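Local coordinates for protein transferrin (Manduca sexta, PDB 6WB6) that transports iron, binding a single ferric ion per molecule together with a carbonate anion, at residues 367-372 with 629-634; 210-215 with 227-232; 297-300 with 306-309; 41-46 with 54-59; 356-361 with 391-396. All blocks are in the same frame, centred on the assembly; numbering follows the deposited sequence.

In the fold
From the N terminus, interaction 4 comes first: it closes a short loop between helix 39-47 and edge strand 53-56 of an antiparallel sheet. Interaction 2 follows, bringing helices 203-213 and 223-229 together, with strand 218-222 between them in sequence, and interaction 3 folds helix 306-311 back on helix 286-300. These three lie in series in the first transferrin repeat. In the second repeat interactions 5 and 1 cross, their segments alternating along the chain: 356-361 pairs with 391-396, and 367-372 with the distant 629-634. Both draw on helix 360-375 and touch where Val630 packs on Val361, tying the start of the repeat to a loop late in the chain.

Interaction 1: residues 367-372 with 629-634; sequences RAMSVF and NVIFNN
Met369, on helix 360-375, stretches out to Ile631 and Phe632 in the loop that leads to strand 638-641. The loop segment opens with Asn629, whose OD1 accepts the backbone N of Asn634 at 2.8 Å, in the carbonyl plane; Asn634 OD1 in turn takes the backbone N of Asn629 at 2.7 Å, from above its own carbonyl plane. This reciprocal pair draws the two ends of 629-634 together. Val630 follows, and its carbonyl is bound by Lys365, one turn before Met369. Ile631 then meets the methionine tip to tip, CD1 lying 3.7 Å from Met369 CE. Its other branch, CG2, covers one face of the Phe632 ring near the rim. Phe632 presents its edge: CE2 sits 3.9 Å from Met369 SD, and the sulfur lies 89° off the ring normal, a Met-aromatic contact in the ring plane. The methionine chain runs extended until chi3 (52°), where it bends and carries CE toward Ile631. Farther on, Asn633 N is hydrogen-bonded to Glu427 OE2. The contact is thus small and apolar, resting on dispersion, with the sulfur probably gaining a little from the weakly positive rim of the ring.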
# COMPACT_ATOMS: atom_id res chain seq x y z
N ARG A 367 -8.41 -12.40 5.37
CA ARG A 367 -9.77 -11.91 5.55
C ARG A 367 -9.80 -10.57 6.26
O ARG A 367 -10.65 -9.73 5.95
CB ARG A 367 -10.60 -12.93 6.32
CG ARG A 367 -10.99 -14.12 5.43
CD ARG A 367 -11.81 -15.18 6.19
NE ARG A 367 -12.24 -16.24 5.29
CZ ARG A 367 -12.54 -17.48 5.68
NH1 ARG A 367 -12.44 -17.82 6.97
NH2 ARG A 367 -12.92 -18.38 4.77
N ALA A 368 -8.94 -10.36 7.26
CA ALA A 368 -8.89 -9.06 7.93
C ALA A 368 -8.35 -8.01 6.96
O ALA A 368 -8.86 -6.89 6.90
CB ALA A 368 -8.03 -9.14 9.20
N MET A 369 -7.36 -8.39 6.16
CA MET A 369 -6.85 -7.51 5.12
C MET A 369 -7.92 -7.19 4.08
O MET A 369 -8.00 -6.06 3.58
CB MET A 369 -5.64 -8.16 4.47
CG MET A 369 -4.95 -7.34 3.43
SD MET A 369 -3.29 -7.96 3.18
CE MET A 369 -3.62 -9.70 2.90
N SER A 370 -8.75 -8.17 3.71
CA SER A 370 -9.78 -7.91 2.71
C SER A 370 -10.78 -6.89 3.21
O SER A 370 -11.18 -6.01 2.46
CB SER A 370 -10.52 -9.19 2.34
OG SER A 370 -11.67 -8.84 1.63
N VAL A 371 -11.25 -7.05 4.44
CA VAL A 371 -12.26 -6.13 4.95
C VAL A 371 -11.67 -4.73 5.08
O VAL A 371 -12.34 -3.74 4.79
CB VAL A 371 -12.82 -6.63 6.29
CG1 VAL A 371 -14.00 -5.82 6.66
CG2 VAL A 371 -13.27 -8.07 6.18
N PHE A 372 -10.41 -4.64 5.46
CA PHE A 372 -9.78 -3.33 5.53
C PHE A 372 -9.69 -2.70 4.13
O PHE A 372 -10.14 -1.57 3.91
CB PHE A 372 -8.40 -3.45 6.17
CG PHE A 372 -7.64 -2.17 6.16
CD1 PHE A 372 -7.96 -1.17 7.05
CD2 PHE A 372 -6.62 -1.97 5.27
CE1 PHE A 372 -7.28 0.03 7.03
CE2 PHE A 372 -5.94 -0.77 5.24
CZ PHE A 372 -6.27 0.22 6.13
N ASN A 629 5.71 -13.53 9.13
CA ASN A 629 5.86 -13.85 7.72
C ASN A 629 4.60 -14.46 7.16
O ASN A 629 4.65 -15.23 6.20
CB ASN A 629 7.04 -14.79 7.51
CG ASN A 629 8.30 -14.23 8.06
OD1 ASN A 629 8.51 -13.00 8.03
ND2 ASN A 629 9.14 -15.09 8.60
N VAL A 630 3.47 -14.11 7.76
CA VAL A 630 2.18 -14.55 7.26
C VAL A 630 1.84 -13.75 6.01
O VAL A 630 1.73 -12.52 6.08
CB VAL A 630 1.10 -14.41 8.33
CG1 VAL A 630 -0.16 -15.07 7.86
CG2 VAL A 630 1.56 -15.01 9.66
N ILE A 631 1.66 -14.44 4.88
CA ILE A 631 1.38 -13.84 3.57
C ILE A 631 2.59 -13.06 3.07
O ILE A 631 3.09 -13.31 1.97
CB ILE A 631 0.14 -12.94 3.57
CG1 ILE A 631 -1.10 -13.77 3.93
CG2 ILE A 631 -0.06 -12.34 2.17
CD1 ILE A 631 -2.39 -13.05 3.93
N PHE A 632 3.04 -12.08 3.85
CA PHE A 632 4.23 -11.31 3.52
C PHE A 632 5.29 -11.60 4.55
O PHE A 632 4.99 -11.88 5.72
CB PHE A 632 3.94 -9.79 3.45
CG PHE A 632 2.73 -9.42 2.58
CD1 PHE A 632 2.83 -9.41 1.20
CD2 PHE A 632 1.52 -9.12 3.15
CE1 PHE A 632 1.75 -9.12 0.41
CE2 PHE A 632 0.42 -8.81 2.37
CZ PHE A 632 0.54 -8.80 0.98
N ASN A 633 6.55 -11.50 4.15
CA ASN A 633 7.61 -11.56 5.14
C ASN A 633 7.63 -10.26 5.93
O ASN A 633 7.45 -9.18 5.37
CB ASN A 633 8.95 -11.80 4.48
CG ASN A 633 9.05 -13.19 3.94
OD1 ASN A 633 8.99 -14.15 4.70
ND2 ASN A 633 9.15 -13.32 2.61
N ASN A 634 7.85 -10.39 7.24
CA ASN A 634 7.96 -9.20 8.10
C ASN A 634 9.00 -8.23 7.58
O ASN A 634 8.90 -7.03 7.83
CB ASN A 634 8.29 -9.61 9.54
CG ASN A 634 7.12 -10.26 10.28
OD1 ASN A 634 6.28 -10.96 9.68
ND2 ASN A 634 7.08 -10.06 11.60

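Interaction 2: residues 210-215 with 227-232; sequences CLAHNN and RKFFGL
Ala212 and Phe229, at two helix ends, are the residues whose CA atoms come nearest, 10.2 Å apart. Ala212 lies in the last turn of helix 203-213 and Phe229 in the last turn of helix 223-229; strand 218-222 lies between them in sequence. The second helix stops in a Schellman motif: Leu232 N bonds Arg227 O at 2.8 Å and Gly231 N bonds Lys228 O at 2.9 Å, with Gly231 at positive phi as the C-prime residue. The first helix carries Cys210, tied by a disulfide to Cys114 on strand 112-114, and near its start Tyr204, a ligand of the ferric ion. The side chain of Phe229 is about 9 Å from that of Tyr204, so this packing is near the metal site but not part of it.

Between the two helix ends one ring carries the contact. With CG trans to the backbone N (chi1 -176°), Phe229 points its far edge at the other helix. His213 comes up beside it, its CE1 4.3 Å from Phe229 CZ, the imidazole set obliquely to the phenyl carbon; its NE2 is hydrogen-bonded to OE2 of Glu244, a residue that Phe229 also touches. Within its own segment Phe229 directs a second part of its edge at Phe230, placing CD2 over one face of that ring, and Phe230 in turn meets Phe249. The methyl of Ala212 lies close to the plane of the Phe229 ring, its CB 3.9 Å from CZ and 4.1 Å from CE2.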
# COMPACT_ATOMS: atom_id res chain seq x y z
N CYS A 210 -9.62 26.00 -11.50
CA CYS A 210 -9.90 25.35 -12.77
C CYS A 210 -11.23 25.85 -13.32
O CYS A 210 -11.34 26.18 -14.50
CB CYS A 210 -9.90 23.83 -12.58
SG CYS A 210 -10.57 22.87 -13.95
N LEU A 211 -12.23 25.96 -12.46
CA LEU A 211 -13.56 26.39 -12.90
C LEU A 211 -13.59 27.89 -13.23
O LEU A 211 -14.17 28.30 -14.24
CB LEU A 211 -14.57 26.04 -11.80
CG LEU A 211 -16.03 26.52 -11.95
CD1 LEU A 211 -16.75 25.72 -12.98
CD2 LEU A 211 -16.81 26.46 -10.65
N ALA A 212 -12.98 28.72 -12.39
CA ALA A 212 -13.13 30.17 -12.53
C ALA A 212 -12.12 30.77 -13.51
O ALA A 212 -12.40 31.82 -14.10
CB ALA A 212 -12.97 30.84 -11.16
N HIS A 213 -10.96 30.13 -13.66
CA HIS A 213 -9.83 30.68 -14.39
C HIS A 213 -9.37 29.82 -15.55
O HIS A 213 -8.65 30.33 -16.42
CB HIS A 213 -8.65 30.87 -13.43
CG HIS A 213 -8.98 31.69 -12.22
ND1 HIS A 213 -8.29 31.58 -11.04
CD2 HIS A 213 -9.96 32.60 -12.00
CE1 HIS A 213 -8.81 32.41 -10.15
NE2 HIS A 213 -9.82 33.04 -10.71
N ASN A 214 -9.72 28.52 -15.59
CA ASN A 214 -9.35 27.68 -16.72
C ASN A 214 -10.58 27.17 -17.46
O ASN A 214 -10.55 26.10 -18.07
CB ASN A 214 -8.47 26.51 -16.30
CG ASN A 214 -7.62 25.99 -17.44
OD1 ASN A 214 -7.27 26.74 -18.34
ND2 ASN A 214 -7.27 24.70 -17.41
N ASN A 215 -11.66 27.93 -17.41
CA ASN A 215 -12.80 27.67 -18.29
C ASN A 215 -13.35 26.26 -18.09
O ASN A 215 -13.95 25.69 -18.99
CB ASN A 215 -12.41 27.90 -19.75
CG ASN A 215 -13.59 28.20 -20.63
OD1 ASN A 215 -14.66 28.60 -20.16
ND2 ASN A 215 -13.41 28.02 -21.94
N ARG A 227 -16.57 28.48 0.05
CA ARG A 227 -16.88 29.72 0.74
C ARG A 227 -15.66 30.62 0.85
O ARG A 227 -15.74 31.81 0.55
CB ARG A 227 -17.47 29.38 2.11
CG ARG A 227 -18.82 28.77 1.98
CD ARG A 227 -19.51 28.59 3.31
NE ARG A 227 -19.78 29.87 3.96
CZ ARG A 227 -20.80 30.65 3.67
NH1 ARG A 227 -21.67 30.30 2.74
NH2 ARG A 227 -20.95 31.79 4.34
N LYS A 228 -14.50 30.07 1.19
CA LYS A 228 -13.32 30.91 1.34
C LYS A 228 -12.83 31.44 -0.00
O LYS A 228 -12.29 32.55 -0.07
CB LYS A 228 -12.20 30.14 2.01
CG LYS A 228 -12.56 29.70 3.38
CD LYS A 228 -11.39 29.05 4.08
CE LYS A 228 -11.78 28.79 5.49
NZ LYS A 228 -10.81 27.89 6.14
N PHE A 229 -13.03 30.67 -1.07
CA PHE A 229 -12.63 31.13 -2.39
C PHE A 229 -13.30 32.46 -2.70
O PHE A 229 -12.72 33.30 -3.36
CB PHE A 229 -13.00 30.07 -3.44
CG PHE A 229 -12.55 30.39 -4.85
CD1 PHE A 229 -11.23 30.23 -5.23
CD2 PHE A 229 -13.46 30.79 -5.81
CE1 PHE A 229 -10.83 30.51 -6.54
CE2 PHE A 229 -13.08 31.07 -7.10
CZ PHE A 229 -11.77 30.93 -7.47
N PHE A 230 -14.51 32.65 -2.19
CA PHE A 230 -15.28 33.87 -2.40
C PHE A 230 -15.24 34.79 -1.20
O PHE A 230 -16.13 35.63 -1.04
CB PHE A 230 -16.71 33.49 -2.74
CG PHE A 230 -16.83 32.67 -4.00
CD1 PHE A 230 -16.52 33.21 -5.23
CD2 PHE A 230 -17.24 31.35 -3.94
CE1 PHE A 230 -16.64 32.45 -6.36
CE2 PHE A 230 -17.36 30.60 -5.06
CZ PHE A 230 -17.05 31.15 -6.28
N GLY A 231 -14.25 34.63 -0.33
CA GLY A 231 -14.11 35.50 0.83
C GLY A 231 -15.21 35.36 1.84
O GLY A 231 -15.35 36.21 2.73
N LEU A 232 -15.99 34.30 1.75
CA LEU A 232 -17.14 34.20 2.64
C LEU A 232 -16.74 33.60 3.98
O LEU A 232 -15.76 32.86 4.07
CB LEU A 232 -18.22 33.36 2.00
CG LEU A 232 -18.85 34.05 0.79
CD1 LEU A 232 -19.74 33.07 0.05
CD2 LEU A 232 -19.66 35.24 1.23

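Interaction 3: residues 297-300 with 306-309; sequences ADSG and EWFT
Gly300 and Ala297 meet the ring of Phe308 with backbone atoms. Gly300 O sits over the centre of one face, 3.7 Å above the plane, while Ala297 O approaches the edge and lies 3.2 Å from Phe308 CE1. Between them the glycine backbone is pressed close, its C atom 3.4 Å from Phe308 CE1. Trp307 adds the far corner of its indole, CH2, at 4.0 Å from Gly300 CA. A beta carbon on Gly300 would collide with both aromatic residues, so the bare backbone is what allows the fit. Replacing Phe308 by an alanine would probably take the ring face from Gly300 O and the ring edge from Ala297 O, and open a gap beside the glycine.

The two aromatic side chains are set by different first torsions. Trp307 CG stands between its backbone N and carbonyl carbon (chi1 56°), which lays an indole face over Phe308 CB, and Trp307 CZ3 meets the edge of the phenyl ring. Phe308, with CG swung away from its N (chi1 -160°), lays its ring against the Gly300 backbone, with CE1 reaching Ala297 O. Farther out, Phe308 also meets the ring of His319 and the side chain of Leu314, and Trp307 rests on Val23 and on Met20 of helix 14-21. The contact therefore turns the chain back between helices 286-300 and 306-311, with helix 14-21 packed alongside the indole.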
# COMPACT_ATOMS: atom_id res chain seq x y z
N ALA A 297 -7.32 16.03 24.88
CA ALA A 297 -7.27 16.77 23.62
C ALA A 297 -6.82 18.20 23.85
O ALA A 297 -5.94 18.71 23.16
CB ALA A 297 -8.64 16.76 22.94
N ASP A 298 -7.40 18.85 24.85
CA ASP A 298 -7.13 20.27 25.03
C ASP A 298 -5.76 20.52 25.64
O ASP A 298 -5.26 21.64 25.54
CB ASP A 298 -8.24 20.90 25.88
CG ASP A 298 -9.60 20.90 25.15
OD1 ASP A 298 -9.60 20.82 23.91
OD2 ASP A 298 -10.65 20.99 25.82
N SER A 299 -5.12 19.51 26.23
CA SER A 299 -3.79 19.70 26.79
C SER A 299 -2.68 19.24 25.86
O SER A 299 -1.56 19.76 25.94
CB SER A 299 -3.66 18.97 28.13
OG SER A 299 -3.40 17.61 27.89
N GLY A 300 -2.95 18.27 24.99
CA GLY A 300 -2.03 17.93 23.92
C GLY A 300 -2.06 18.87 22.74
O GLY A 300 -1.20 18.76 21.85
N GLU A 306 3.15 12.45 20.65
CA GLU A 306 2.81 11.34 19.77
C GLU A 306 1.46 10.75 20.11
O GLU A 306 0.69 10.40 19.20
CB GLU A 306 3.90 10.27 19.84
CG GLU A 306 5.22 10.71 19.22
CD GLU A 306 5.05 11.13 17.78
OE1 GLU A 306 4.40 10.38 17.02
OE2 GLU A 306 5.53 12.23 17.42
N TRP A 307 1.13 10.61 21.39
CA TRP A 307 -0.14 9.98 21.74
C TRP A 307 -1.33 10.77 21.23
O TRP A 307 -2.43 10.22 21.09
CB TRP A 307 -0.27 9.75 23.25
CG TRP A 307 -0.11 10.96 24.11
CD1 TRP A 307 0.98 11.29 24.85
CD2 TRP A 307 -1.09 11.97 24.38
NE1 TRP A 307 0.76 12.45 25.53
CE2 TRP A 307 -0.51 12.89 25.27
CE3 TRP A 307 -2.40 12.20 23.94
CZ2 TRP A 307 -1.19 14.03 25.72
CZ3 TRP A 307 -3.07 13.33 24.40
CH2 TRP A 307 -2.46 14.22 25.29
N PHE A 308 -1.13 12.06 20.94
CA PHE A 308 -2.21 12.90 20.45
C PHE A 308 -2.79 12.33 19.16
O PHE A 308 -4.00 12.15 19.03
CB PHE A 308 -1.66 14.30 20.22
CG PHE A 308 -2.69 15.37 20.17
CD1 PHE A 308 -3.39 15.73 21.30
CD2 PHE A 308 -2.91 16.08 19.00
CE1 PHE A 308 -4.29 16.75 21.27
CE2 PHE A 308 -3.83 17.11 18.97
CZ PHE A 308 -4.51 17.45 20.11
N THR A 309 -1.92 11.98 18.22
CA THR A 309 -2.31 11.42 16.93
C THR A 309 -2.25 9.90 16.90
O THR A 309 -3.18 9.26 16.42
CB THR A 309 -1.42 11.99 15.82
OG1 THR A 309 -0.05 11.69 16.10
CG2 THR A 309 -1.56 13.50 15.73

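Interaction 4: residues 41-46 with 54-59; sequences ECLSFV and VPVDPE
Val54 stands between Cys42, Leu43 and Val46, each of its methyls serving a different part of helix 39-47. CG2, trans to the backbone N, lies 3.7 Å from Cys42 CB. CG1 (chi1 65°) turns the other way, where Leu43 crosses the valine at about a right angle, its CD2 3.7 Å from that methyl. Val46 comes in at a slant from the next turn, CG2 being 3.9 Å from Val54 CG1. The same Leu43 CD2 also reaches Val56 CG1, at 3.6 Å, so one methyl of the helix meets two valines that point from the same side of the strand. Helix and strand run at 130° to each other, and Ile277 of the adjacent strand continues the apolar surface. A glycine in place of Val54 would remove both methyls and would probably leave Leu43, Val46 and Cys42 facing a gap. Cys42 is fixed by its disulfide to Cys8. Just past the strand, Asp57, a predicted iron ligand, forms a salt bridge with Arg376 and a hydrogen bond with Gln274; the protein ligands seen on the iron are Tyr90 and Tyr204. The closest contacts all join aliphatic carbons, with the disulfide sulfur of Cys42 beside Val54 CG2, so close hydrophobic fit holds helix on sheet.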
# COMPACT_ATOMS: atom_id res chain seq x y z
N GLU A 41 -7.69 -5.08 14.35
CA GLU A 41 -7.82 -5.95 15.52
C GLU A 41 -8.49 -5.24 16.69
O GLU A 41 -9.27 -5.85 17.43
CB GLU A 41 -6.46 -6.47 15.97
CG GLU A 41 -6.62 -7.43 17.15
CD GLU A 41 -5.41 -8.30 17.43
OE1 GLU A 41 -5.56 -9.54 17.34
OE2 GLU A 41 -4.33 -7.74 17.73
N CYS A 42 -8.18 -3.94 16.91
CA CYS A 42 -8.74 -3.22 18.05
C CYS A 42 -10.26 -3.31 18.05
O CYS A 42 -10.87 -3.49 19.11
CB CYS A 42 -8.32 -1.74 18.03
SG CYS A 42 -6.72 -1.42 18.76
N LEU A 43 -10.88 -3.18 16.88
CA LEU A 43 -12.34 -3.24 16.82
C LEU A 43 -12.84 -4.59 17.33
O LEU A 43 -13.87 -4.65 18.02
CB LEU A 43 -12.84 -2.97 15.40
CG LEU A 43 -12.46 -1.58 14.85
CD1 LEU A 43 -12.71 -1.49 13.36
CD2 LEU A 43 -13.16 -0.43 15.61
N SER A 44 -12.13 -5.67 17.01
CA SER A 44 -12.49 -6.99 17.52
C SER A 44 -12.41 -7.02 19.04
O SER A 44 -13.33 -7.49 19.72
CB SER A 44 -11.59 -8.07 16.92
OG SER A 44 -11.98 -8.39 15.60
N PHE A 45 -11.31 -6.48 19.60
CA PHE A 45 -11.16 -6.41 21.04
C PHE A 45 -12.22 -5.54 21.68
O PHE A 45 -12.59 -5.77 22.83
CB PHE A 45 -9.79 -5.87 21.42
CG PHE A 45 -8.66 -6.79 21.15
CD1 PHE A 45 -8.87 -8.09 20.70
CD2 PHE A 45 -7.36 -6.37 21.37
CE1 PHE A 45 -7.81 -8.94 20.47
CE2 PHE A 45 -6.29 -7.20 21.13
CZ PHE A 45 -6.52 -8.50 20.68
N VAL A 46 -12.70 -4.52 20.97
CA VAL A 46 -13.76 -3.69 21.53
C VAL A 46 -15.05 -4.47 21.58
O VAL A 46 -15.76 -4.48 22.59
CB VAL A 46 -13.94 -2.38 20.75
CG1 VAL A 46 -15.18 -1.61 21.27
CG2 VAL A 46 -12.69 -1.52 20.86
N VAL A 54 -11.85 2.86 20.99
CA VAL A 54 -10.72 3.03 20.08
C VAL A 54 -11.05 4.15 19.10
O VAL A 54 -12.22 4.32 18.73
CB VAL A 54 -10.42 1.71 19.35
CG1 VAL A 54 -11.60 1.33 18.44
CG2 VAL A 54 -9.12 1.81 18.60
N PRO A 55 -10.07 4.95 18.70
CA PRO A 55 -10.31 5.95 17.65
C PRO A 55 -10.51 5.29 16.29
O PRO A 55 -9.87 4.30 15.95
CB PRO A 55 -9.03 6.79 17.69
CG PRO A 55 -7.99 5.84 18.22
CD PRO A 55 -8.71 5.06 19.26
N VAL A 56 -11.40 5.88 15.50
CA VAL A 56 -11.79 5.31 14.21
C VAL A 56 -11.93 6.43 13.19
O VAL A 56 -12.47 7.50 13.49
CB VAL A 56 -13.12 4.54 14.33
CG1 VAL A 56 -12.94 3.15 14.97
CG2 VAL A 56 -14.12 5.36 15.09
N ASP A 57 -11.46 6.17 11.97
CA ASP A 57 -11.96 6.90 10.82
C ASP A 57 -13.32 6.32 10.42
O ASP A 57 -13.66 5.21 10.83
CB ASP A 57 -10.98 6.80 9.65
CG ASP A 57 -9.58 7.33 9.98
OD1 ASP A 57 -9.43 8.31 10.75
OD2 ASP A 57 -8.62 6.76 9.43
N PRO A 58 -14.09 7.05 9.61
CA PRO A 58 -15.36 6.50 9.09
C PRO A 58 -15.19 5.14 8.40
O PRO A 58 -16.03 4.24 8.54
CB PRO A 58 -15.82 7.60 8.12
CG PRO A 58 -15.11 8.85 8.58
CD PRO A 58 -13.78 8.35 8.99
N GLU A 59 -14.11 4.98 7.65
CA GLU A 59 -13.79 3.69 7.07
C GLU A 59 -13.69 2.59 8.14
O GLU A 59 -14.06 1.44 7.89
CB GLU A 59 -12.49 3.81 6.27
CG GLU A 59 -12.56 4.67 4.98
CD GLU A 59 -12.23 6.17 5.23
OE1 GLU A 59 -12.38 6.63 6.37
OE2 GLU A 59 -11.80 6.88 4.30

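Interaction 5: residues 356-361 with 391-396; sequences CVTSNV and DACLKS
Cys356 and Cys393 are joined by a disulfide that pins helix 390-399 to the end of strand 352-357. The strand begins a beta-alpha-beta crossover: helix 360-375 follows it and leads to the parallel strand 381-386, after which the chain turns into the helix bearing Cys393. The Cys8-Cys42 disulfide links strand 5-10 to helix 39-47 in the first repeat in the same topological way.

From Cys356, CB lies 3.7 Å from Cys393 CB. The next atom, SG, is placed trans to the backbone N (chi1 -170°), which sends it across to the helix. There it bonds Cys393 SG at 2.1 Å, with a chi3 of -79°, close to the near-perpendicular twist usual for a disulfide. On the helix side Cys393 has its sulfur at chi1 -92°, some 30° past the staggered -60°, as if turned to meet Cys356 SG. The bond is buried, and Ala405 of strand 405-407 packs on both cysteines.

Past Cys356 the strand soon ends, and Ser359 caps helix 360-375, its OG bonded to Ala362 N. On its way from Cys356 to Ser359 the chain passes the bridge twice more. The carbonyl of Val357 lies alongside, its O 3.5 Å from Cys393 SG. Then Thr358, an exposed residue, lays its methyl over the same sulfur, CG2 standing 3.7 Å from Cys393 SG.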
# COMPACT_ATOMS: atom_id res chain seq x y z
N CYS A 356 -4.59 -17.06 -2.91
CA CYS A 356 -4.52 -18.39 -2.32
C CYS A 356 -3.55 -18.34 -1.14
O CYS A 356 -2.44 -17.82 -1.26
CB CYS A 356 -4.07 -19.42 -3.35
SG CYS A 356 -4.26 -21.12 -2.68
N VAL A 357 -4.01 -18.84 0.00
CA VAL A 357 -3.22 -18.90 1.22
C VAL A 357 -3.08 -20.36 1.64
O VAL A 357 -3.89 -21.22 1.27
CB VAL A 357 -3.87 -18.08 2.35
CG1 VAL A 357 -4.07 -16.64 1.91
CG2 VAL A 357 -5.19 -18.69 2.73
N THR A 358 -2.05 -20.64 2.44
CA THR A 358 -1.70 -22.01 2.78
C THR A 358 -1.86 -22.33 4.26
O THR A 358 -1.34 -23.36 4.70
CB THR A 358 -0.25 -22.32 2.39
OG1 THR A 358 0.62 -21.38 3.02
CG2 THR A 358 -0.06 -22.25 0.89
N SER A 359 -2.56 -21.51 5.04
CA SER A 359 -2.76 -21.84 6.44
C SER A 359 -3.96 -21.09 6.97
O SER A 359 -4.41 -20.10 6.37
CB SER A 359 -1.52 -21.52 7.27
OG SER A 359 -1.38 -20.13 7.47
N ASN A 360 -4.49 -21.59 8.11
CA ASN A 360 -5.63 -20.96 8.76
C ASN A 360 -5.28 -19.56 9.24
O ASN A 360 -6.12 -18.65 9.17
CB ASN A 360 -6.12 -21.80 9.95
CG ASN A 360 -6.73 -23.12 9.54
OD1 ASN A 360 -7.15 -23.30 8.41
ND2 ASN A 360 -6.78 -24.06 10.48
N VAL A 361 -4.09 -19.37 9.80
CA VAL A 361 -3.71 -18.03 10.22
C VAL A 361 -3.64 -17.11 9.00
O VAL A 361 -4.18 -16.01 9.00
CB VAL A 361 -2.39 -18.03 11.02
CG1 VAL A 361 -1.26 -18.60 10.25
CG2 VAL A 361 -2.04 -16.61 11.43
N ASP A 391 2.30 -25.83 -3.33
CA ASP A 391 2.05 -26.51 -4.60
C ASP A 391 0.55 -26.59 -4.88
O ASP A 391 0.12 -26.46 -6.03
CB ASP A 391 2.68 -27.91 -4.60
CG ASP A 391 2.35 -28.68 -5.85
OD1 ASP A 391 3.05 -28.49 -6.89
OD2 ASP A 391 1.37 -29.46 -5.82
N ALA A 392 -0.26 -26.78 -3.84
CA ALA A 392 -1.70 -26.81 -4.07
C ALA A 392 -2.26 -25.43 -4.36
O ALA A 392 -3.28 -25.31 -5.06
CB ALA A 392 -2.44 -27.41 -2.88
N CYS A 393 -1.65 -24.37 -3.81
CA CYS A 393 -2.07 -23.03 -4.19
C CYS A 393 -1.70 -22.75 -5.64
O CYS A 393 -2.47 -22.11 -6.37
CB CYS A 393 -1.43 -21.97 -3.28
SG CYS A 393 -2.42 -21.54 -1.87
N LEU A 394 -0.51 -23.19 -6.06
CA LEU A 394 -0.10 -22.99 -7.44
C LEU A 394 -1.01 -23.74 -8.39
O LEU A 394 -1.45 -23.19 -9.40
CB LEU A 394 1.35 -23.43 -7.62
CG LEU A 394 2.34 -22.60 -6.83
CD1 LEU A 394 3.68 -23.29 -6.91
CD2 LEU A 394 2.41 -21.15 -7.36
N LYS A 395 -1.26 -25.01 -8.12
CA LYS A 395 -2.24 -25.73 -8.94
C LYS A 395 -3.55 -24.97 -8.98
O LYS A 395 -4.22 -24.93 -10.02
CB LYS A 395 -2.47 -27.13 -8.38
CG LYS A 395 -3.59 -27.92 -9.07
CD LYS A 395 -3.36 -28.09 -10.59
CE LYS A 395 -4.16 -29.29 -11.14
NZ LYS A 395 -4.31 -29.30 -12.65
N SER A 396 -3.96 -24.41 -7.85
CA SER A 396 -5.26 -23.76 -7.82
C SER A 396 -5.27 -22.53 -8.71
O SER A 396 -6.27 -22.26 -9.39
CB SER A 396 -5.65 -23.40 -6.39
OG SER A 396 -6.84 -22.63 -6.34